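Long-range contact in geranyltranstransferase (Legionella pneumophila subsp. pneumophila, PDB 3LOM), which probably catalyses the magnesium-dependent condensation of allylic and homoallylic diphosphates into farnesyl diphosphate or a related prenyl diphosphate: residues Q229-D234 with T255-L260. Numbering follows the deposited sequence.
Sequences QDDYLD and TTFATL
Asp-231 lays its carboxylate against the N-terminal end of helix 257-260, beside CB of the N-cap Thr-256 and at the edge of the Phe-257 ring. CG lies anti to the carbonyl carbon, chi1 -66°, which carries the carboxylate off helix 209-236 toward the start of the short helix. There OD2 accepts the backbone N-H of Phe-257, with 3.0 Å between OD2 and N and a fairly straight 164° at the hydrogen. The donor comes to the anti side of OD2, 31° out of the carboxylate plane. The same oxygen lies near the plane of the Phe-257 ring, 3.3 Å from CD2, and 3.4 Å from Thr-256 CB. An aspartate of the preceding long helix thus takes up a first-turn N-H. Thr-256 OG1 accepts weakly from Ala-258 N, while Thr-256 N donates to Thr-259 OG1 at 2.8 Å, completing a capping box. Beside this polar grip, the Ala-258 methyl packs on the aspartate's backbone, with CB 3.4 Å from Asp-231 O. Asp-230, Asp-231 and Asp-234 form the second DDxxD motif of the prenyl synthase family, which in relatives helps bind magnesium and the substrate diphosphate. The contact joins the short helix, which follows the unmodelled residues 239-253, to the C-terminal part of helix 209-236. Phe-257 also packs on Leu-224 and Met-228 of that long helix, while Ala-258 touches Leu-266 of helix 263-279, so the short helix lies against both neighbours.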
# COMPACT_ATOMS: atom_id res chain seq x y z
N GLN A 229 10.38 -2.41 26.70
CA GLN A 229 11.55 -1.53 26.85
C GLN A 229 11.22 -0.07 26.60
O GLN A 229 11.62 0.79 27.39
CB GLN A 229 12.70 -1.99 25.95
CG GLN A 229 13.47 -3.18 26.49
CD GLN A 229 14.57 -3.65 25.56
OE1 GLN A 229 14.33 -3.95 24.39
NE2 GLN A 229 15.79 -3.73 26.08
N ASP A 230 10.48 0.20 25.53
CA ASP A 230 10.07 1.57 25.17
C ASP A 230 9.24 2.24 26.26
O ASP A 230 9.48 3.40 26.58
CB ASP A 230 9.32 1.58 23.83
CG ASP A 230 10.24 1.28 22.65
OD1 ASP A 230 9.72 1.07 21.53
OD2 ASP A 230 11.47 1.24 22.84
N ASP A 231 8.30 1.49 26.83
CA ASP A 231 7.48 1.98 27.95
C ASP A 231 8.31 2.15 29.23
O ASP A 231 8.07 3.08 30.00
CB ASP A 231 6.29 1.06 28.19
CG ASP A 231 5.29 1.07 27.04
OD1 ASP A 231 5.43 1.88 26.11
OD2 ASP A 231 4.34 0.26 27.08
N TYR A 232 9.27 1.25 29.42
CA TYR A 232 10.20 1.30 30.56
C TYR A 232 11.13 2.50 30.47
O TYR A 232 11.41 3.14 31.48
CB TYR A 232 11.02 0.00 30.63
CG TYR A 232 12.04 -0.05 31.75
CD1 TYR A 232 11.64 -0.19 33.08
CD2 TYR A 232 13.41 0.02 31.47
CE1 TYR A 232 12.58 -0.25 34.11
CE2 TYR A 232 14.35 -0.03 32.49
CZ TYR A 232 13.93 -0.17 33.81
OH TYR A 232 14.87 -0.22 34.81
N LEU A 233 11.61 2.79 29.26
CA LEU A 233 12.55 3.88 29.01
C LEU A 233 11.93 5.25 29.28
O LEU A 233 12.28 5.89 30.27
CB LEU A 233 13.13 3.79 27.59
CG LEU A 233 14.48 3.11 27.32
CD1 LEU A 233 14.75 1.87 28.17
CD2 LEU A 233 14.61 2.77 25.83
N ASP A 234 10.98 5.67 28.44
CA ASP A 234 10.40 7.02 28.54
C ASP A 234 9.50 7.31 29.75
O ASP A 234 8.81 8.33 29.79
CB ASP A 234 9.75 7.47 27.21
CG ASP A 234 8.64 6.55 26.73
OD1 ASP A 234 7.65 6.33 27.47
OD2 ASP A 234 8.74 6.07 25.59
N THR A 255 -2.30 4.42 29.41
CA THR A 255 -1.91 3.08 29.85
C THR A 255 -0.74 2.51 29.05
O THR A 255 -0.78 2.47 27.82
CB THR A 255 -3.09 2.09 29.88
OG1 THR A 255 -2.59 0.74 29.93
CG2 THR A 255 -3.97 2.25 28.65
N THR A 256 0.30 2.10 29.76
CA THR A 256 1.48 1.46 29.17
C THR A 256 1.82 0.22 29.98
O THR A 256 1.20 -0.05 31.02
CB THR A 256 2.71 2.40 29.20
OG1 THR A 256 2.98 2.81 30.54
CG2 THR A 256 2.50 3.63 28.32
N PHE A 257 2.83 -0.53 29.53
CA PHE A 257 3.41 -1.61 30.33
C PHE A 257 3.99 -1.06 31.63
O PHE A 257 4.06 -1.77 32.63
CB PHE A 257 4.50 -2.36 29.54
CG PHE A 257 3.96 -3.30 28.50
CD1 PHE A 257 3.36 -4.50 28.87
CD2 PHE A 257 4.08 -3.01 27.15
CE1 PHE A 257 2.86 -5.38 27.91
CE2 PHE A 257 3.59 -3.88 26.17
CZ PHE A 257 2.97 -5.07 26.56
N ALA A 258 4.38 0.21 31.61
CA ALA A 258 4.95 0.89 32.77
C ALA A 258 3.91 1.47 33.73
O ALA A 258 4.26 2.03 34.76
CB ALA A 258 5.91 1.98 32.33
N THR A 259 2.63 1.34 33.38
CA THR A 259 1.56 1.72 34.29
C THR A 259 0.88 0.47 34.85
O THR A 259 0.26 0.51 35.92
CB THR A 259 0.49 2.61 33.61
OG1 THR A 259 -0.07 1.93 32.49
CG2 THR A 259 1.10 3.94 33.16
N LEU A 260 1.02 -0.63 34.12
CA LEU A 260 0.41 -1.90 34.50
C LEU A 260 1.38 -2.80 35.27
O LEU A 260 0.96 -3.55 36.14
CB LEU A 260 -0.16 -2.62 33.27
CG LEU A 260 -1.67 -2.49 33.03
CD1 LEU A 260 -2.24 -1.08 33.26
CD2 LEU A 260 -2.01 -2.97 31.63